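Local coordinates for uncharacterized protein (Thermus thermophilus HB8, PDB 6SCE) that acts as a DNA nuclease in Type III CRISPR defence that is switched on by binding cyclic oligoadenylate, at residues L7-N12 and Y91-F96; K22-E27 and R106-E111; R95-W100 and M386-Y391. All blocks are in the same frame, centred on the assembly; numbering follows the deposited sequence.

Contact 1 of 3, residues L7-N12 and Y91-F96; sequences LCLLGN and YWAVRF. With nucleotides of chain B.
Leu9 sets one methyl, CD2, over the centre of the Phe96 ring face: it stands 3.6 Å from the ring centroid, 12° off the normal, a CH-pi contact. The two side chains pass alongside one another pointing opposite ways. With CG of Leu9 anti to its carbonyl carbon, the fork splits its methyls between the Phe96 ring and the helix backbone. While CD2 takes the ring, CD1 rests on the helix backbone, 3.7 Å from Ala93 N, and meets Trp92 CB at 4.2 Å. Leucine suits the spot because its two methyls reach two surfaces at once, and the small Ala93 lets the strand come close. Replacing Phe96, with an alanine here, is likely to leave Leu9 CD2 without the ring face it packs on, and so a gap beneath it.

Just beyond the strand, the chain turns to bound RNA. Asn12 grips the first adenosine, A1 of chain B, twice: its backbone N donates to O2' at 2.9 Å, nearly straight at 169°, and its ND2 donates to N3 of the base at 3.0 Å. Gly11, with no side chain, lets its CA lie 3.3 Å from OP2 of A2 of chain B. Its carbonyl is bonded by Arg50, and Asn12 OD1 takes the backbone N of Trp42.

Strand 7-10 and helix 91-96 run nearly antiparallel (158°), their axes 10.2 Å apart. The strand is flanked by strands 33-38 and 81-84, Phe96 meets Tyr37 edge-to-face, and Ala93 and Val94 look out to helix 384-393.

Contact 2 of 3, residues K22-E27 and R106-E111; sequences KVVERE and RVFLVE
Phe108 takes a chi1 of 73°, which sets CG between its own backbone N and carbonyl carbon and lifts the ring off the strand toward the helix. Val24 answers with CG1 anti to the backbone N (chi1 178°), a setting that leaves CG2 as the branch to meet the ring, 4.1 Å from Phe108 CZ. The Val24 and Phe108 side chains run roughly perpendicular to one another. Val23 adds CG1, obliquely, 4.3 Å from Phe108 CE2, so the end of the ring meets two successive valines of one helical turn. Beta-branched valines are compact, stiff partners for a large flat ring, and every atom of this contact is apolar, with no hydrogen bond between the segments.

At the outer end the character changes: Glu27 OE2 and Arg106 NE carry opposite charges but stay 4.9 Å apart, so any attraction is at a distance. Glu27 OE1 has a salt bridge to Arg131 instead. Phe108 also meets the ring of Phe123 on the next strand, and Val24 touches Trp82. A helix laid by its apolar side on a largely parallel sheet, with strand order 3-2-1-4-5, is consistent with the Rossmann-like fold of a CARF domain.

Contact 3 of 3, residues R95-W100 and M386-Y391; sequences RFLGHW and MALGLY
Leu97 and Leu388 face each other where helix 90-100 passes helix 384-393, their CA atoms 8.6 Å apart. Each helix follows the fourth strand of its own seven-stranded sheet, and both sheets have the order 3-2-1-4-5-6-7; the pair is therefore probably an interface between two CARF-like domains of one chain, the counterpart of a homodimer interface in simpler CARF proteins. The contact is small, burying 140 Å² in all, and purely apolar.

Leu97 does most of the reaching. Its CG is anti to the backbone N (chi1 177°) and, with chi2 at 61°, CD2 continues the extended line away from the helix, coming 4.0 Å from Leu388 CD2 and 4.3 Å from Tyr391 CD2. Leu388 is set differently, with CG anti to the carbonyl carbon, and the two leucines meet at a slant. One methyl of Leu97 thus fits beside both an aliphatic and an aromatic neighbour one turn apart, a task for which a flexible leucine is well suited. Tyr391, itself partly exposed, stretches its ring past Leu97 so that its OH ends near Gly98; that ring also packs on Val94.

Around the contact, His99 NE2 bonds to the carbonyl of Glu74, and Trp100 makes a cation-pi contact with Arg102. At the far end, Met386, present as selenomethionine, packs on an adenine base of the bound RNA. Leu388 is also held from the sheet side: its CD1 lies 3.8 Å from Leu109 CD2.

In the fold
The three contacts form one layered stack on the same side of the chain's centre. Contacts 1 and 2 sit on opposite faces of the first sheet, their centres 14 Å apart: helix 15-28 covers one face, helix 90-100 the other. Contact 1 shares helix 90-100 with contact 3, whose centre is 10 Å away, and the layers continue into helix 384-393 of the second, similarly ordered sheet; contacts 2 and 3 are 17 Å apart. Along the chain the segments of contacts 1 and 2 alternate, while contact 3 spans nearly 300 residues. The RNA touches contact 1 and the Met386 end of contact 3, consistent with cyclic oligoadenylate bridging two CARF-like domains.

Contact 1 of 3, residues L7-N12 and Y91-F96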
loop_
_atom_site.group_PDB
_atom_site.type_symbol
_atom_site.label_atom_id
_atom_site.label_comp_id
_atom_site.label_asym_id
_atom_site.label_seq_id
_atom_site.Cartn_x
_atom_site.Cartn_y
_atom_site.Cartn_z
ATOM N N LEU A 7 19.167 16.219 11.861
ATOM C CA LEU A 7 18.653 14.966 12.447
ATOM C C LEU A 7 17.473 14.466 11.608
ATOM O O LEU A 7 16.521 15.200 11.399
ATOM C CB LEU A 7 18.136 15.226 13.866
ATOM C CG LEU A 7 19.190 15.796 14.857
ATOM C CD1 LEU A 7 18.608 15.853 16.248
ATOM C CD2 LEU A 7 20.472 15.014 14.858
ATOM N N CYS A 8 17.518 13.223 11.165
ATOM C CA CYS A 8 16.586 12.783 10.111
ATOM C C CYS A 8 16.183 11.325 10.243
ATOM O O CYS A 8 17.008 10.422 10.153
ATOM C CB CYS A 8 17.273 13.027 8.777
ATOM S SG CYS A 8 16.268 12.788 7.288
ATOM N N LEU A 9 14.891 11.086 10.384
ATOM C CA LEU A 9 14.362 9.744 10.268
ATOM C C LEU A 9 14.592 9.278 8.832
ATOM O O LEU A 9 14.367 10.021 7.875
ATOM C CB LEU A 9 12.871 9.725 10.604
ATOM C CG LEU A 9 12.403 10.227 11.963
ATOM C CD1 LEU A 9 10.892 10.052 12.059
ATOM C CD2 LEU A 9 13.125 9.462 13.060
ATOM N N LEU A 10 15.073 8.058 8.676
ATOM C CA LEU A 10 15.392 7.522 7.359
ATOM C C LEU A 10 14.721 6.169 7.130
ATOM O O LEU A 10 15.092 5.162 7.753
ATOM C CB LEU A 10 16.909 7.404 7.204
ATOM C CG LEU A 10 17.409 6.967 5.837
ATOM C CD1 LEU A 10 17.001 7.997 4.778
ATOM C CD2 LEU A 10 18.918 6.721 5.882
ATOM N N GLY A 11 13.729 6.149 6.248
ATOM C CA GLY A 11 13.074 4.913 5.822
ATOM C C GLY A 11 13.594 4.434 4.489
ATOM O O GLY A 11 14.754 4.669 4.132
ATOM N N ASN A 12 12.747 3.741 3.738
ATOM C CA ASN A 12 13.166 3.177 2.490
ATOM C C ASN A 12 13.654 4.205 1.481
ATOM O O ASN A 12 14.642 3.976 0.779
ATOM C CB ASN A 12 12.032 2.364 1.834
ATOM C CG ASN A 12 11.790 1.053 2.536
ATOM O OD1 ASN A 12 12.700 0.508 3.178
ATOM N ND2 ASN A 12 10.551 0.583 2.493
ATOM N N TYR A 91 4.715 6.496 13.415
ATOM C CA TYR A 91 4.897 6.254 14.825
ATOM C C TYR A 91 6.093 7.016 15.392
ATOM O O TYR A 91 5.986 7.623 16.437
ATOM C CB TYR A 91 5.051 4.751 15.051
ATOM C CG TYR A 91 5.467 4.363 16.447
ATOM C CD1 TYR A 91 4.533 4.227 17.487
ATOM C CD2 TYR A 91 6.808 4.112 16.734
ATOM C CE1 TYR A 91 4.937 3.864 18.776
ATOM C CE2 TYR A 91 7.211 3.758 18.001
ATOM C CZ TYR A 91 6.280 3.623 19.019
ATOM O OH TYR A 91 6.752 3.268 20.272
ATOM N N TRP A 92 7.234 6.940 14.717
ATOM C CA TRP A 92 8.436 7.582 15.173
ATOM C C TRP A 92 8.400 9.079 14.962
ATOM O O TRP A 92 8.957 9.793 15.754
ATOM C CB TRP A 92 9.674 6.938 14.542
ATOM C CG TRP A 92 10.008 5.668 15.218
ATOM C CD1 TRP A 92 9.839 4.378 14.760
ATOM C CD2 TRP A 92 10.511 5.567 16.544
ATOM N NE1 TRP A 92 10.246 3.490 15.743
ATOM C CE2 TRP A 92 10.665 4.201 16.837
ATOM C CE3 TRP A 92 10.871 6.516 17.505
ATOM C CZ2 TRP A 92 11.177 3.758 18.068
ATOM C CZ3 TRP A 92 11.375 6.074 18.723
ATOM C CH2 TRP A 92 11.510 4.701 18.984
ATOM N N ALA A 93 7.711 9.555 13.926
ATOM C CA ALA A 93 7.482 10.986 13.790
ATOM C C ALA A 93 6.754 11.508 15.022
ATOM O O ALA A 93 7.106 12.559 15.587
ATOM C CB ALA A 93 6.693 11.292 12.538
ATOM N N VAL A 94 5.742 10.774 15.452
ATOM C CA VAL A 94 4.989 11.213 16.610
ATOM C C VAL A 94 5.875 11.275 17.867
ATOM O O VAL A 94 5.823 12.270 18.612
ATOM C CB VAL A 94 3.785 10.316 16.866
ATOM C CG1 VAL A 94 3.178 10.603 18.227
ATOM C CG2 VAL A 94 2.744 10.507 15.773
ATOM N N ARG A 95 6.661 10.237 18.085
ATOM C CA ARG A 95 7.549 10.180 19.262
ATOM C C ARG A 95 8.657 11.236 19.226
ATOM O O ARG A 95 8.912 11.916 20.231
ATOM C CB ARG A 95 8.133 8.808 19.412
ATOM C CG ARG A 95 7.015 7.810 19.763
ATOM C CD ARG A 95 7.499 6.535 20.334
ATOM N NE ARG A 95 8.231 6.772 21.578
ATOM C CZ ARG A 95 9.022 5.880 22.139
ATOM N NH1 ARG A 95 9.150 4.674 21.610
ATOM N NH2 ARG A 95 9.695 6.201 23.241
ATOM N N PHE A 96 9.271 11.419 18.058
ATOM C CA PHE A 96 10.263 12.476 17.893
ATOM C C PHE A 96 9.651 13.849 18.059
ATOM O O PHE A 96 10.278 14.726 18.645
ATOM C CB PHE A 96 10.951 12.390 16.527
ATOM C CG PHE A 96 12.150 11.512 16.518
ATOM C CD1 PHE A 96 12.078 10.210 16.998
ATOM C CD2 PHE A 96 13.362 11.968 16.015
ATOM C CE1 PHE A 96 13.178 9.388 16.986
ATOM C CE2 PHE A 96 14.471 11.143 16.019
ATOM C CZ PHE A 96 14.374 9.842 16.478
ATOM P P A B 1 3.989 4.438 7.410
ATOM O OP1 A B 1 3.809 4.792 8.855
ATOM O OP2 A B 1 3.205 5.252 6.401
ATOM O "O5'" A B 1 5.554 4.529 7.115
ATOM C "C5'" A B 1 6.054 4.751 5.799
ATOM C "C4'" A B 1 7.422 4.118 5.704
ATOM O "O4'" A B 1 7.279 2.674 5.662
ATOM C "C3'" A B 1 8.197 4.530 4.448
ATOM O "O3'" A B 1 9.134 5.548 4.820
ATOM C "C2'" A B 1 8.845 3.211 4.000
ATOM O "O2'" A B 1 10.096 3.013 4.623
ATOM C "C1'" A B 1 7.834 2.172 4.467
ATOM N N9 A B 1 6.739 1.916 3.528
ATOM C C8 A B 1 5.410 1.849 3.839
ATOM N N7 A B 1 4.669 1.592 2.791
ATOM C C5 A B 1 5.564 1.461 1.743
ATOM C C6 A B 1 5.387 1.187 0.373
ATOM N N6 A B 1 4.194 1.001 -0.186
ATOM N N1 A B 1 6.498 1.122 -0.402
ATOM C C2 A B 1 7.689 1.328 0.179
ATOM N N3 A B 1 7.970 1.607 1.452
ATOM C C4 A B 1 6.849 1.662 2.190
ATOM P P A B 2 9.996 6.332 3.707
ATOM O OP1 A B 2 10.366 5.485 2.531
ATOM O OP2 A B 2 11.026 7.093 4.499
ATOM O "O5'" A B 2 8.911 7.395 3.191
ATOM C "C5'" A B 2 8.557 8.494 4.062
ATOM C "C4'" A B 2 7.572 9.392 3.357
ATOM O "O4'" A B 2 8.244 10.021 2.233
ATOM C "C3'" A B 2 6.331 8.710 2.795
ATOM O "O3'" A B 2 5.163 9.501 3.010
ATOM C "C2'" A B 2 6.623 8.638 1.298
ATOM O "O2'" A B 2 5.448 8.671 0.518
ATOM C "C1'" A B 2 7.432 9.911 1.094
ATOM N N9 A B 2 8.251 9.932 -0.103
ATOM C C8 A B 2 8.686 8.855 -0.843
ATOM N N7 A B 2 9.356 9.217 -1.907
ATOM C C5 A B 2 9.347 10.604 -1.881
ATOM C C6 A B 2 9.880 11.576 -2.750
ATOM N N6 A B 2 10.484 11.289 -3.901
ATOM N N1 A B 2 9.725 12.874 -2.396
ATOM C C2 A B 2 9.025 13.152 -1.288
ATOM N N3 A B 2 8.467 12.325 -0.402
ATOM C C4 A B 2 8.663 11.051 -0.769
#

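Contact 2 of 3, residues K22-E27 and R106-E111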
loop_
_atom_site.group_PDB
_atom_site.type_symbol
_atom_site.label_atom_id
_atom_site.label_comp_id
_atom_site.label_asym_id
_atom_site.label_seq_id
_atom_site.Cartn_x
_atom_site.Cartn_y
_atom_site.Cartn_z
ATOM N N LYS A 22 18.529 19.616 1.676
ATOM C CA LYS A 22 18.586 20.793 0.781
ATOM C C LYS A 22 17.885 21.970 1.441
ATOM O O LYS A 22 18.349 23.100 1.330
ATOM C CB LYS A 22 17.990 20.482 -0.603
ATOM C CG LYS A 22 18.780 19.433 -1.365
ATOM C CD LYS A 22 18.175 19.190 -2.746
ATOM C CE LYS A 22 18.530 20.298 -3.736
ATOM N NZ LYS A 22 17.677 20.224 -4.959
ATOM N N VAL A 23 16.783 21.714 2.142
ATOM C CA VAL A 23 16.063 22.762 2.847
ATOM C C VAL A 23 16.940 23.389 3.936
ATOM O O VAL A 23 17.069 24.637 4.021
ATOM C CB VAL A 23 14.768 22.222 3.473
ATOM C CG1 VAL A 23 14.115 23.224 4.420
ATOM C CG2 VAL A 23 13.799 21.760 2.409
ATOM N N VAL A 24 17.570 22.545 4.742
ATOM C CA VAL A 24 18.436 23.036 5.814
ATOM C C VAL A 24 19.607 23.853 5.244
ATOM O O VAL A 24 19.914 24.966 5.715
ATOM C CB VAL A 24 18.983 21.874 6.654
ATOM C CG1 VAL A 24 19.924 22.401 7.735
ATOM C CG2 VAL A 24 17.829 21.140 7.324
ATOM N N GLU A 25 20.270 23.292 4.244
ATOM C CA GLU A 25 21.396 23.979 3.614
ATOM C C GLU A 25 21.005 25.325 3.039
ATOM O O GLU A 25 21.776 26.272 3.172
ATOM C CB GLU A 25 22.073 23.113 2.548
ATOM C CG GLU A 25 22.806 21.930 3.118
ATOM C CD GLU A 25 23.506 21.079 2.070
ATOM O OE1 GLU A 25 23.028 21.002 0.914
ATOM O OE2 GLU A 25 24.511 20.438 2.416
ATOM N N ARG A 26 19.840 25.437 2.413
ATOM C CA ARG A 26 19.406 26.704 1.832
ATOM C C ARG A 26 19.168 27.744 2.921
ATOM O O ARG A 26 19.517 28.910 2.755
ATOM C CB ARG A 26 18.125 26.537 1.014
ATOM C CG ARG A 26 17.773 27.764 0.173
ATOM C CD ARG A 26 16.373 27.682 -0.403
ATOM N NE ARG A 26 16.130 28.773 -1.337
ATOM C CZ ARG A 26 14.939 29.292 -1.602
ATOM N NH1 ARG A 26 13.854 28.821 -1.007
ATOM N NH2 ARG A 26 14.843 30.293 -2.466
ATOM N N GLU A 27 18.555 27.324 4.027
ATOM C CA GLU A 27 18.212 28.261 5.091
ATOM C C GLU A 27 19.362 28.578 6.035
ATOM O O GLU A 27 19.519 29.739 6.442
ATOM C CB GLU A 27 17.036 27.784 5.920
ATOM C CG GLU A 27 16.563 28.871 6.888
ATOM C CD GLU A 27 15.067 28.869 7.153
ATOM O OE1 GLU A 27 14.304 28.550 6.232
ATOM O OE2 GLU A 27 14.655 29.202 8.291
ATOM N N ARG A 106 14.618 22.943 15.343
ATOM C CA ARG A 106 13.600 23.297 14.367
ATOM C C ARG A 106 13.104 21.941 13.857
ATOM O O ARG A 106 13.906 21.113 13.469
ATOM C CB ARG A 106 14.157 24.131 13.228
ATOM C CG ARG A 106 14.491 25.586 13.624
ATOM C CD ARG A 106 15.031 26.421 12.471
ATOM N NE ARG A 106 15.405 27.788 12.883
ATOM C CZ ARG A 106 16.541 28.124 13.509
ATOM N NH1 ARG A 106 17.476 27.219 13.816
ATOM N NH2 ARG A 106 16.756 29.395 13.848
ATOM N N VAL A 107 11.797 21.731 13.863
ATOM C CA VAL A 107 11.228 20.438 13.488
ATOM C C VAL A 107 10.346 20.647 12.275
ATOM O O VAL A 107 9.544 21.575 12.229
ATOM C CB VAL A 107 10.402 19.846 14.640
ATOM C CG1 VAL A 107 9.853 18.469 14.266
ATOM C CG2 VAL A 107 11.261 19.748 15.893
ATOM N N PHE A 108 10.496 19.774 11.275
ATOM C CA PHE A 108 9.750 19.940 10.052
ATOM C C PHE A 108 9.497 18.606 9.341
ATOM O O PHE A 108 10.028 17.580 9.732
ATOM C CB PHE A 108 10.473 20.929 9.133
ATOM C CG PHE A 108 11.726 20.399 8.489
ATOM C CD1 PHE A 108 12.907 20.295 9.198
ATOM C CD2 PHE A 108 11.741 20.099 7.138
ATOM C CE1 PHE A 108 14.061 19.828 8.606
ATOM C CE2 PHE A 108 12.898 19.645 6.522
ATOM C CZ PHE A 108 14.070 19.531 7.260
ATOM N N LEU A 109 8.647 18.674 8.336
ATOM C CA LEU A 109 8.310 17.553 7.433
ATOM C C LEU A 109 8.491 18.075 6.028
ATOM O O LEU A 109 8.403 19.289 5.809
ATOM C CB LEU A 109 6.808 17.241 7.528
ATOM C CG LEU A 109 6.160 17.012 8.855
ATOM C CD1 LEU A 109 4.683 16.767 8.707
ATOM C CD2 LEU A 109 6.870 15.796 9.453
ATOM N N VAL A 110 8.659 17.174 5.071
ATOM C CA VAL A 110 8.577 17.522 3.650
ATOM C C VAL A 110 7.432 16.707 3.064
ATOM O O VAL A 110 7.343 15.489 3.248
ATOM C CB VAL A 110 9.903 17.315 2.899
ATOM C CG1 VAL A 110 10.938 18.272 3.442
ATOM C CG2 VAL A 110 10.449 15.883 3.010
ATOM N N GLU A 111 6.520 17.394 2.394
ATOM C CA GLU A 111 5.254 16.827 1.997
ATOM C C GLU A 111 5.080 16.991 0.491
ATOM O O GLU A 111 4.929 18.109 -0.002
ATOM C CB GLU A 111 4.183 17.538 2.832
ATOM C CG GLU A 111 2.786 17.543 2.276
ATOM C CD GLU A 111 2.313 16.182 1.830
ATOM O OE1 GLU A 111 2.508 15.185 2.628
ATOM O OE2 GLU A 111 1.740 16.170 0.693
#

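Contact 3 of 3, residues R95-W100 and M386-Y391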
loop_
_atom_site.group_PDB
_atom_site.type_symbol
_atom_site.label_atom_id
_atom_site.label_comp_id
_atom_site.label_asym_id
_atom_site.label_seq_id
_atom_site.Cartn_x
_atom_site.Cartn_y
_atom_site.Cartn_z
ATOM N N ARG A 95 6.661 10.237 18.085
ATOM C CA ARG A 95 7.549 10.180 19.262
ATOM C C ARG A 95 8.657 11.236 19.226
ATOM O O ARG A 95 8.912 11.916 20.231
ATOM C CB ARG A 95 8.133 8.808 19.412
ATOM C CG ARG A 95 7.015 7.810 19.763
ATOM C CD ARG A 95 7.499 6.535 20.334
ATOM N NE ARG A 95 8.231 6.772 21.578
ATOM C CZ ARG A 95 9.022 5.880 22.139
ATOM N NH1 ARG A 95 9.150 4.674 21.610
ATOM N NH2 ARG A 95 9.695 6.201 23.241
ATOM N N PHE A 96 9.271 11.419 18.058
ATOM C CA PHE A 96 10.263 12.476 17.893
ATOM C C PHE A 96 9.651 13.849 18.059
ATOM O O PHE A 96 10.278 14.726 18.645
ATOM C CB PHE A 96 10.951 12.390 16.527
ATOM C CG PHE A 96 12.150 11.512 16.518
ATOM C CD1 PHE A 96 12.078 10.210 16.998
ATOM C CD2 PHE A 96 13.362 11.968 16.015
ATOM C CE1 PHE A 96 13.178 9.388 16.986
ATOM C CE2 PHE A 96 14.471 11.143 16.019
ATOM C CZ PHE A 96 14.374 9.842 16.478
ATOM N N LEU A 97 8.431 14.062 17.574
ATOM C CA LEU A 97 7.833 15.381 17.716
ATOM C C LEU A 97 7.656 15.703 19.205
ATOM O O LEU A 97 7.924 16.838 19.622
ATOM C CB LEU A 97 6.500 15.486 17.036
ATOM C CG LEU A 97 5.739 16.802 17.188
ATOM C CD1 LEU A 97 6.523 17.975 16.622
ATOM C CD2 LEU A 97 4.391 16.671 16.521
ATOM N N GLY A 98 7.221 14.717 19.993
ATOM C CA GLY A 98 7.076 14.942 21.459
ATOM C C GLY A 98 8.386 15.413 22.095
ATOM O O GLY A 98 8.393 16.323 22.904
ATOM N N HIS A 99 9.484 14.785 21.710
ATOM C CA HIS A 99 10.785 15.016 22.299
ATOM C C HIS A 99 11.443 16.305 21.806
ATOM O O HIS A 99 12.060 17.031 22.599
ATOM C CB HIS A 99 11.680 13.818 21.995
ATOM C CG HIS A 99 13.076 13.929 22.539
ATOM N ND1 HIS A 99 13.417 13.575 23.832
ATOM C CD2 HIS A 99 14.224 14.348 21.955
ATOM C CE1 HIS A 99 14.708 13.769 24.014
ATOM N NE2 HIS A 99 15.222 14.240 22.894
ATOM N N TRP A 100 11.298 16.603 20.510
ATOM C CA TRP A 100 12.093 17.640 19.860
ATOM C C TRP A 100 11.446 19.009 19.835
ATOM O O TRP A 100 12.034 19.964 19.316
ATOM C CB TRP A 100 12.572 17.180 18.449
ATOM C CG TRP A 100 13.692 16.208 18.550
ATOM C CD1 TRP A 100 13.649 14.882 18.312
ATOM C CD2 TRP A 100 15.007 16.493 18.985
ATOM N NE1 TRP A 100 14.865 14.322 18.539
ATOM C CE2 TRP A 100 15.716 15.301 18.975
ATOM C CE3 TRP A 100 15.654 17.663 19.394
ATOM C CZ2 TRP A 100 17.049 15.218 19.350
ATOM C CZ3 TRP A 100 16.987 17.574 19.774
ATOM C CH2 TRP A 100 17.659 16.381 19.750
HETATM N N MSE A 386 -0.735 14.548 7.937
HETATM C CA MSE A 386 -2.100 14.269 8.363
HETATM C C MSE A 386 -2.145 13.546 9.685
HETATM O O MSE A 386 -2.932 13.869 10.574
HETATM C CB MSE A 386 -2.832 13.515 7.286
HETATM C CG MSE A 386 -3.043 14.301 5.986
HETATM SE SE MSE A 386 -3.497 13.212 4.458
HETATM C CE MSE A 386 -5.111 12.358 5.093
ATOM N N ALA A 387 -1.274 12.556 9.831
ATOM C CA ALA A 387 -1.194 11.789 11.064
ATOM C C ALA A 387 -0.701 12.609 12.253
ATOM O O ALA A 387 -1.205 12.452 13.377
ATOM C CB ALA A 387 -0.321 10.574 10.845
ATOM N N LEU A 388 0.297 13.462 12.039
ATOM C CA LEU A 388 0.712 14.400 13.082
ATOM C C LEU A 388 -0.423 15.357 13.464
ATOM O O LEU A 388 -0.583 15.692 14.634
ATOM C CB LEU A 388 1.947 15.165 12.681
ATOM C CG LEU A 388 3.231 14.342 12.640
ATOM C CD1 LEU A 388 4.409 15.210 12.246
ATOM C CD2 LEU A 388 3.484 13.696 13.972
ATOM N N GLY A 389 -1.218 15.772 12.488
ATOM C CA GLY A 389 -2.388 16.594 12.759
ATOM C C GLY A 389 -3.370 15.939 13.677
ATOM O O GLY A 389 -3.937 16.559 14.601
ATOM N N LEU A 390 -3.567 14.648 13.440
ATOM C CA LEU A 390 -4.448 13.891 14.289
ATOM C C LEU A 390 -3.843 13.791 15.676
ATOM O O LEU A 390 -4.536 13.973 16.654
ATOM C CB LEU A 390 -4.723 12.502 13.701
ATOM C CG LEU A 390 -5.378 11.453 14.619
ATOM C CD1 LEU A 390 -6.625 11.967 15.274
ATOM C CD2 LEU A 390 -5.749 10.249 13.778
ATOM N N TYR A 391 -2.556 13.483 15.771
ATOM C CA TYR A 391 -1.918 13.384 17.074
ATOM C C TYR A 391 -2.049 14.709 17.853
ATOM O O TYR A 391 -2.300 14.698 19.048
ATOM C CB TYR A 391 -0.439 13.026 16.916
ATOM C CG TYR A 391 0.338 13.231 18.181
ATOM C CD1 TYR A 391 0.184 12.377 19.257
ATOM C CD2 TYR A 391 1.258 14.264 18.288
ATOM C CE1 TYR A 391 0.905 12.564 20.436
ATOM C CE2 TYR A 391 1.982 14.460 19.455
ATOM C CZ TYR A 391 1.804 13.608 20.523
ATOM O OH TYR A 391 2.557 13.820 21.676
#